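Local coordinates for epidermin leader peptide processing serine protease EpiP (Staphylococcus aureus subsp. aureus, PDB 3QFH), which probably cleaves the leader peptide from the precursor of the lantibiotic epidermin, acting as a subtilisin-like serine endopeptidase, at residues A[143-148]-A[199-204]; A[125-130]-A[226-231]. One frame throughout, in Å; residues are numbered along the deposited sequence.

Contact 1. Residues A[143-148]-A[199-204]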
ATOM      1  N   ASN A 143      -9.208 -15.945   7.549  1.00 27.23           N
ATOM      2  CA  ASN A 143      -9.367 -14.492   7.538  1.00 26.48           C
ATOM      3  C   ASN A 143      -9.666 -13.891   6.161  1.00 26.98           C
ATOM      4  O   ASN A 143     -10.106 -12.743   6.051  1.00 26.27           O
ATOM      5  CB  ASN A 143      -8.150 -13.846   8.222  1.00 25.16           C
ATOM      6  CG  ASN A 143      -8.135 -14.121   9.743  1.00 28.20           C
ATOM      7  OD1 ASN A 143      -9.176 -14.476  10.329  1.00 28.96           O
ATOM      8  ND2 ASN A 143      -6.987 -13.925  10.384  1.00 26.07           N
ATOM      9  N   PHE A 144      -9.455 -14.685   5.119  1.00 26.02           N
ATOM     10  CA  PHE A 144      -9.710 -14.260   3.763  1.00 27.45           C
ATOM     11  C   PHE A 144     -11.186 -13.954   3.544  1.00 28.03           C
ATOM     12  O   PHE A 144     -12.025 -14.782   3.817  1.00 27.92           O
ATOM     13  CB  PHE A 144      -9.311 -15.357   2.775  1.00 27.67           C
ATOM     14  CG  PHE A 144      -9.549 -14.976   1.346  1.00 28.79           C
ATOM     15  CD1 PHE A 144     -10.608 -15.511   0.640  1.00 28.70           C
ATOM     16  CD2 PHE A 144      -8.742 -14.012   0.735  1.00 29.41           C
ATOM     17  CE1 PHE A 144     -10.838 -15.134  -0.670  1.00 29.18           C
ATOM     18  CE2 PHE A 144      -8.968 -13.618  -0.558  1.00 25.54           C
ATOM     19  CZ  PHE A 144     -10.023 -14.190  -1.270  1.00 29.85           C
ATOM     20  N   SER A 145     -11.491 -12.774   3.032  1.00 28.35           N
ATOM     21  CA  SER A 145     -12.880 -12.426   2.731  1.00 29.57           C
ATOM     22  C   SER A 145     -13.188 -12.662   1.251  1.00 31.81           C
ATOM     23  O   SER A 145     -12.404 -12.268   0.370  1.00 30.56           O
ATOM     24  CB  SER A 145     -13.164 -10.963   3.077  1.00 29.04           C
ATOM     25  OG  SER A 145     -14.410 -10.554   2.527  1.00 30.88           O
ATOM     26  N   THR A 146     -14.338 -13.273   0.976  1.00 33.74           N
ATOM     27  CA  THR A 146     -14.763 -13.497  -0.400  1.00 36.24           C
ATOM     28  C   THR A 146     -15.199 -12.204  -1.107  1.00 37.03           C
ATOM     29  O   THR A 146     -15.552 -12.233  -2.267  1.00 39.24           O
ATOM     30  CB  THR A 146     -15.864 -14.549  -0.503  1.00 37.12           C
ATOM     31  OG1 THR A 146     -16.998 -14.135   0.264  1.00 39.31           O
ATOM     32  CG2 THR A 146     -15.340 -15.916  -0.006  1.00 35.81           C
ATOM     33  N   ASP A 147     -15.171 -11.072  -0.409  1.00 37.59           N
ATOM     34  CA  ASP A 147     -15.470  -9.783  -1.030  1.00 37.13           C
ATOM     35  C   ASP A 147     -14.224  -9.249  -1.745  1.00 34.28           C
ATOM     36  O   ASP A 147     -14.247  -8.179  -2.337  1.00 34.93           O
ATOM     37  CB  ASP A 147     -15.966  -8.781   0.016  1.00 38.04           C
ATOM     38  CG  ASP A 147     -17.306  -9.178   0.607  1.00 43.03           C
ATOM     39  OD1 ASP A 147     -18.065  -9.913  -0.074  1.00 50.35           O
ATOM     40  OD2 ASP A 147     -17.614  -8.755   1.745  1.00 51.69           O
ATOM     41  N   SER A 148     -13.132 -10.001  -1.688  1.00 30.81           N
ATOM     42  CA  SER A 148     -11.906  -9.601  -2.357  1.00 28.80           C
ATOM     43  C   SER A 148     -12.173  -9.450  -3.858  1.00 29.90           C
ATOM     44  O   SER A 148     -12.942 -10.221  -4.436  1.00 31.97           O
ATOM     45  CB  SER A 148     -10.815 -10.626  -2.087  1.00 27.65           C
ATOM     46  OG  SER A 148     -10.442 -10.615  -0.717  1.00 24.18           O
ATOM     47  N   LYS A 199     -10.753  -9.956   9.432  1.00 25.22           N
ATOM     48  CA  LYS A 199     -10.817 -10.401   8.052  1.00 25.02           C
ATOM     49  C   LYS A 199     -10.067  -9.384   7.210  1.00 25.72           C
ATOM     50  O   LYS A 199     -10.040  -8.180   7.542  1.00 26.64           O
ATOM     51  CB  LYS A 199     -12.255 -10.472   7.542  1.00 26.04           C
ATOM     52  CG  LYS A 199     -13.219 -11.299   8.377  1.00 30.56           C
ATOM     53  CD  LYS A 199     -12.755 -12.735   8.526  1.00 36.92           C
ATOM     54  CE  LYS A 199     -13.718 -13.524   9.412  1.00 40.70           C
ATOM     55  NZ  LYS A 199     -13.281 -14.926   9.666  1.00 42.46           N
ATOM     56  N   PHE A 200      -9.438  -9.864   6.142  1.00 24.46           N
ATOM     57  CA  PHE A 200      -8.772  -9.004   5.205  1.00 24.39           C
ATOM     58  C   PHE A 200      -9.411  -9.234   3.848  1.00 25.59           C
ATOM     59  O   PHE A 200      -9.986 -10.305   3.565  1.00 24.66           O
ATOM     60  CB  PHE A 200      -7.256  -9.224   5.177  1.00 24.70           C
ATOM     61  CG  PHE A 200      -6.820 -10.487   4.487  1.00 26.23           C
ATOM     62  CD1 PHE A 200      -6.422 -10.459   3.158  1.00 26.96           C
ATOM     63  CD2 PHE A 200      -6.789 -11.694   5.170  1.00 28.27           C
ATOM     64  CE1 PHE A 200      -6.007 -11.607   2.525  1.00 25.88           C
ATOM     65  CE2 PHE A 200      -6.363 -12.851   4.541  1.00 26.57           C
ATOM     66  CZ  PHE A 200      -5.986 -12.811   3.219  1.00 25.64           C
ATOM     67  N   THR A 201      -9.342  -8.201   3.030  1.00 25.84           N
ATOM     68  CA  THR A 201      -9.906  -8.222   1.710  1.00 28.08           C
ATOM     69  C   THR A 201      -8.782  -7.851   0.785  1.00 26.59           C
ATOM     70  O   THR A 201      -8.141  -6.821   0.976  1.00 29.00           O
ATOM     71  CB  THR A 201     -11.034  -7.188   1.566  1.00 28.61           C
ATOM     72  OG1 THR A 201     -11.991  -7.373   2.609  1.00 34.45           O
ATOM     73  CG2 THR A 201     -11.722  -7.340   0.246  1.00 30.85           C
ATOM     74  N   MET A 202      -8.533  -8.678  -0.216  1.00 24.98           N
ATOM     75  CA  MET A 202      -7.458  -8.413  -1.153  1.00 25.04           C
ATOM     76  C   MET A 202      -8.029  -7.735  -2.379  1.00 24.41           C
ATOM     77  O   MET A 202      -9.093  -8.109  -2.854  1.00 26.02           O
ATOM     78  CB  MET A 202      -6.743  -9.719  -1.520  1.00 24.99           C
ATOM     79  CG  MET A 202      -5.723  -9.637  -2.681  1.00 26.55           C
ATOM     80  SD  MET A 202      -4.341  -8.525  -2.406  1.00 29.63           S
ATOM     81  CE  MET A 202      -3.573  -9.192  -0.918  1.00 25.39           C
ATOM     82  N   TYR A 203      -7.338  -6.706  -2.857  1.00 23.73           N
ATOM     83  CA  TYR A 203      -7.705  -6.046  -4.102  1.00 25.51           C
ATOM     84  C   TYR A 203      -6.515  -6.202  -5.020  1.00 25.75           C
ATOM     85  O   TYR A 203      -5.476  -5.576  -4.820  1.00 25.33           O
ATOM     86  CB  TYR A 203      -8.091  -4.593  -3.883  1.00 24.81           C
ATOM     87  CG  TYR A 203      -9.387  -4.496  -3.089  1.00 28.51           C
ATOM     88  CD1 TYR A 203     -10.612  -4.475  -3.733  1.00 31.99           C
ATOM     89  CD2 TYR A 203      -9.379  -4.476  -1.691  1.00 24.22           C
ATOM     90  CE1 TYR A 203     -11.801  -4.395  -3.015  1.00 28.83           C
ATOM     91  CE2 TYR A 203     -10.551  -4.418  -0.977  1.00 23.07           C
ATOM     92  CZ  TYR A 203     -11.762  -4.377  -1.649  1.00 28.99           C
ATOM     93  OH  TYR A 203     -12.938  -4.294  -0.960  1.00 32.29           O
ATOM     94  N   ARG A 204      -6.674  -7.064  -6.018  1.00 27.33           N
ATOM     95  CA  ARG A 204      -5.574  -7.372  -6.928  1.00 28.36           C
ATOM     96  C   ARG A 204      -5.426  -6.342  -8.042  1.00 26.29           C
ATOM     97  O   ARG A 204      -6.352  -6.094  -8.799  1.00 27.17           O
ATOM     98  CB  ARG A 204      -5.714  -8.780  -7.514  1.00 27.32           C
ATOM     99  CG  ARG A 204      -4.514  -9.167  -8.382  1.00 28.67           C
ATOM    100  CD  ARG A 204      -4.504 -10.659  -8.720  1.00 28.69           C
ATOM    101  NE  ARG A 204      -5.537 -11.039  -9.682  1.00 30.37           N
ATOM    102  CZ  ARG A 204      -5.362 -11.112 -11.003  1.00 29.81           C
ATOM    103  NH1 ARG A 204      -4.204 -10.802 -11.556  1.00 33.26           N
ATOM    104  NH2 ARG A 204      -6.366 -11.486 -11.782  1.00 32.68           N
TER

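Contact 2. Residues A[125-130]-A[226-231]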
ATOM      1  N   LYS A 125     -12.468  -4.468   8.790  1.00 31.21           N
ATOM      2  CA  LYS A 125     -11.930  -5.128   7.598  1.00 32.38           C
ATOM      3  C   LYS A 125     -10.722  -4.396   7.100  1.00 30.00           C
ATOM      4  O   LYS A 125     -10.790  -3.186   6.875  1.00 30.18           O
ATOM      5  CB  LYS A 125     -12.933  -5.082   6.453  1.00 34.32           C
ATOM      6  CG  LYS A 125     -13.909  -6.200   6.359  1.00 40.99           C
ATOM      7  CD  LYS A 125     -14.821  -6.326   7.528  1.00 48.03           C
ATOM      8  CE  LYS A 125     -16.075  -7.099   7.083  1.00 52.13           C
ATOM      9  NZ  LYS A 125     -15.705  -8.261   6.192  1.00 55.16           N
ATOM     10  N   ILE A 126      -9.625  -5.117   6.906  1.00 27.61           N
ATOM     11  CA  ILE A 126      -8.431  -4.526   6.375  1.00 27.89           C
ATOM     12  C   ILE A 126      -8.385  -4.824   4.858  1.00 27.33           C
ATOM     13  O   ILE A 126      -8.478  -5.976   4.444  1.00 28.54           O
ATOM     14  CB  ILE A 126      -7.180  -5.089   7.052  1.00 27.37           C
ATOM     15  CG1 ILE A 126      -7.271  -4.931   8.573  1.00 28.78           C
ATOM     16  CG2 ILE A 126      -5.919  -4.404   6.515  1.00 28.48           C
ATOM     17  CD1 ILE A 126      -6.203  -5.673   9.302  1.00 26.46           C
ATOM     18  N   ALA A 127      -8.271  -3.781   4.050  1.00 24.19           N
ATOM     19  CA  ALA A 127      -8.162  -3.947   2.624  1.00 23.79           C
ATOM     20  C   ALA A 127      -6.697  -3.900   2.304  1.00 22.98           C
ATOM     21  O   ALA A 127      -5.930  -3.101   2.885  1.00 25.07           O
ATOM     22  CB  ALA A 127      -8.917  -2.853   1.871  1.00 23.66           C
ATOM     23  N   ILE A 128      -6.276  -4.792   1.434  1.00 22.92           N
ATOM     24  CA  ILE A 128      -4.879  -4.835   0.998  1.00 22.06           C
ATOM     25  C   ILE A 128      -4.907  -4.691  -0.504  1.00 22.05           C
ATOM     26  O   ILE A 128      -5.566  -5.456  -1.194  1.00 23.92           O
ATOM     27  CB  ILE A 128      -4.173  -6.155   1.417  1.00 22.38           C
ATOM     28  CG1 ILE A 128      -4.293  -6.363   2.937  1.00 23.64           C
ATOM     29  CG2 ILE A 128      -2.679  -6.139   1.012  1.00 22.83           C
ATOM     30  CD1 ILE A 128      -3.830  -7.740   3.405  1.00 25.75           C
ATOM     31  N   ILE A 129      -4.199  -3.696  -1.011  1.00 22.80           N
ATOM     32  CA  ILE A 129      -4.112  -3.467  -2.435  1.00 23.76           C
ATOM     33  C   ILE A 129      -2.732  -3.985  -2.837  1.00 24.24           C
ATOM     34  O   ILE A 129      -1.733  -3.403  -2.477  1.00 25.15           O
ATOM     35  CB  ILE A 129      -4.314  -1.985  -2.749  1.00 23.60           C
ATOM     36  CG1 ILE A 129      -5.703  -1.567  -2.251  1.00 23.67           C
ATOM     37  CG2 ILE A 129      -4.143  -1.724  -4.245  1.00 21.22           C
ATOM     38  CD1 ILE A 129      -5.986  -0.100  -2.372  1.00 24.97           C
ATOM     39  N   ASP A 130      -2.681  -5.106  -3.551  1.00 25.79           N
ATOM     40  CA  ASP A 130      -1.385  -5.710  -3.858  1.00 27.92           C
ATOM     41  C   ASP A 130      -1.478  -6.704  -5.032  1.00 28.04           C
ATOM     42  O   ASP A 130      -2.381  -6.585  -5.895  1.00 27.01           O
ATOM     43  CB  ASP A 130      -0.843  -6.374  -2.573  1.00 27.70           C
ATOM     44  CG  ASP A 130       0.672  -6.254  -2.440  1.00 32.53           C
ATOM     45  OD1 ASP A 130       1.426  -6.852  -3.250  1.00 31.74           O
ATOM     46  OD2 ASP A 130       1.104  -5.558  -1.498  1.00 37.02           O
ATOM     47  N   ASP A 226     -16.497  -0.765  -0.261  1.00 31.73           N
ATOM     48  CA  ASP A 226     -16.776  -2.054   0.379  1.00 33.11           C
ATOM     49  C   ASP A 226     -16.764  -1.981   1.921  1.00 32.62           C
ATOM     50  O   ASP A 226     -16.986  -2.985   2.579  1.00 33.66           O
ATOM     51  CB  ASP A 226     -15.786  -3.131  -0.100  1.00 34.34           C
ATOM     52  CG  ASP A 226     -16.037  -3.589  -1.550  1.00 36.39           C
ATOM     53  OD1 ASP A 226     -17.067  -3.215  -2.147  1.00 39.56           O
ATOM     54  OD2 ASP A 226     -15.189  -4.353  -2.084  1.00 39.27           O
ATOM     55  N   GLY A 227     -16.487  -0.810   2.488  1.00 32.44           N
ATOM     56  CA  GLY A 227     -16.522  -0.632   3.935  1.00 31.71           C
ATOM     57  C   GLY A 227     -15.279  -1.049   4.700  1.00 31.18           C
ATOM     58  O   GLY A 227     -15.339  -1.236   5.913  1.00 30.89           O
ATOM     59  N   ASN A 228     -14.158  -1.198   4.000  1.00 29.04           N
ATOM     60  CA  ASN A 228     -12.880  -1.507   4.643  1.00 28.85           C
ATOM     61  C   ASN A 228     -12.361  -0.227   5.240  1.00 28.23           C
ATOM     62  O   ASN A 228     -11.970   0.679   4.512  1.00 29.59           O
ATOM     63  CB  ASN A 228     -11.864  -1.995   3.620  1.00 27.57           C
ATOM     64  CG  ASN A 228     -12.271  -3.272   2.974  1.00 29.22           C
ATOM     65  OD1 ASN A 228     -12.195  -4.337   3.581  1.00 30.73           O
ATOM     66  ND2 ASN A 228     -12.670  -3.193   1.713  1.00 26.64           N
ATOM     67  N   GLN A 229     -12.326  -0.133   6.553  1.00 28.14           N
ATOM     68  CA  GLN A 229     -11.881   1.103   7.179  1.00 27.95           C
ATOM     69  C   GLN A 229     -10.379   1.301   7.207  1.00 25.94           C
ATOM     70  O   GLN A 229      -9.927   2.399   7.488  1.00 26.38           O
ATOM     71  CB  GLN A 229     -12.481   1.272   8.581  1.00 28.79           C
ATOM     72  CG  GLN A 229     -13.935   1.730   8.554  1.00 32.47           C
ATOM     73  CD  GLN A 229     -14.368   2.305   9.881  1.00 33.58           C
ATOM     74  OE1 GLN A 229     -14.459   1.595  10.871  1.00 35.73           O
ATOM     75  NE2 GLN A 229     -14.619   3.607   9.906  1.00 35.12           N
ATOM     76  N   VAL A 230      -9.609   0.252   6.950  1.00 25.31           N
ATOM     77  CA  VAL A 230      -8.147   0.380   6.845  1.00 23.88           C
ATOM     78  C   VAL A 230      -7.742  -0.151   5.470  1.00 23.93           C
ATOM     79  O   VAL A 230      -8.100  -1.254   5.104  1.00 27.31           O
ATOM     80  CB  VAL A 230      -7.396  -0.377   7.966  1.00 24.39           C
ATOM     81  CG1 VAL A 230      -5.859  -0.244   7.791  1.00 22.75           C
ATOM     82  CG2 VAL A 230      -7.841   0.118   9.344  1.00 21.37           C
ATOM     83  N   ILE A 231      -6.985   0.641   4.721  1.00 23.99           N
ATOM     84  CA  ILE A 231      -6.569   0.301   3.374  1.00 22.98           C
ATOM     85  C   ILE A 231      -5.052   0.348   3.327  1.00 23.79           C
ATOM     86  O   ILE A 231      -4.460   1.419   3.523  1.00 24.28           O
ATOM     87  CB  ILE A 231      -7.151   1.299   2.332  1.00 22.69           C
ATOM     88  CG1 ILE A 231      -8.678   1.336   2.407  1.00 21.54           C
ATOM     89  CG2 ILE A 231      -6.680   0.905   0.924  1.00 23.14           C
ATOM     90  CD1 ILE A 231      -9.363   2.402   1.483  1.00 20.55           C
TER
HETATM   91  O   HOH W   1     -13.944  -1.967   8.237  1.00 19.39           O

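Contact 1. Residues A[143-148]-A[199-204]
Lys199 meets Asn143: its aliphatic chain, bent at chi2, crosses the Asn143 side chain at about a right angle and lays CD near the backbone, while NZ bonds to the carbonyl of Asn142. The amide ND2 of Asn143 is held in turn by the carbonyls of Ser186 and Pro196. Phe200 makes the single backbone bridge, with Phe144. Its N donates to Asn143 O (3.0 Å), approaching from 34° outside the carbonyl plane, and its O takes the N-H of Ser145 (2.9 Å) almost head-on. With CG wedged between backbone N and carbonyl carbon (chi1 74°), the Phe200 ring brings CE2 and CZ up to the Phe144 backbone, Phe200 CE2 lying 3.6 Å from Phe144 N. The edge of the Phe144 ring points at its face in an offset edge-to-face pair, planes at 70°, with Phe144 CD2 3.9 Å from Phe200 CZ. Thr201 turns CG2 against the backbone of Ser148, with Ser148 CA 3.5 Å from Thr201 CG2; its OG1 passes the CB of Ser145 and bonds to Asn228 OD1. At Met202 the backbone N donates a nearly straight bond to Ser148 OG (2.8 Å). That hydroxyl donates onward to Ser145 O (2.8 Å). Ser145 O thus takes both the N-H and the hydroxyl of Ser148, which leaves OG turned to accept from Met202 N. The loop carries a type I turn from Ser145 to Ser148, braced inside by an ST turn in which Asp147 N bonds to Ser145 OG. It leads into the short edge strand 149-150 of the parallel sheet in the subtilisin-like fold.

Contact 2. Residues A[125-130]-A[226-231]
Ala127 N donates to Val230 O in a short, nearly straight hydrogen bond (2.7 Å, 175°). Two CA-H...O contacts flank it: Ile126 CA approaches the same Val230 O, and Ile231 CA lies 3.5 Å from Ala127 O. Before the strands pair, a water bridges the backbones, accepting from Lys125 N and Gln229 N and donating to Gly227 O. Apolar packing divides between the two faces of the sheet. On one, where helix 382-400 packs, Ile126 CG2 lies loosely by Val230 CG1 (4.4 Å). On the other, Ala127 CB sits against Asn228 CB (3.5 Å) and Ile231 CG1 (4.2 Å), and Ile129 reaches across toward the neighbouring strand, CG1 anti to its carbonyl carbon (chi1 -60°), to set CD1 on Ile231 CG2 (3.5 Å); helix 213-225 packs on this side. Asn228 OD1 packs closely against the CB methylene of Lys125 (3.1 Å), while Asn228 ND2 bonds to Ala223 O. Gly227, with positive phi, closes helix 213-225 in a Schellman motif, turning the chain into strand 230-233. Neighbouring parallel strands of a Rossmann-like sheet result, and strand 126-130 ends at Asp130, probably the aspartate of a Ser-His-Asp triad with His177 and Ser383.

How the contacts relate
Contacts 1 and 2 both reach the same seven-stranded parallel sheet, contact 1 through strand 200-204 and the loop leading to its edge strand; their centres are about 8 Å apart. Strands 200-204 and 126-130 are neighbours in it, so the order runs from edge strand 149-150 through 200-204 and 126-130 to 230-233. Along the chain, contact 1 is nested within the loop that contact 2 closes: 125-130 comes first, then 143-148 and 199-204, then 226-231 after helix 213-225. The two join directly through Tyr203, whose N lies 2.7 Å from Ile128 O and whose OH lies 2.5 Å from Asp226 OD2. Met202 of contact 1 also packs on Asp130, so both contacts border the probable catalytic triad.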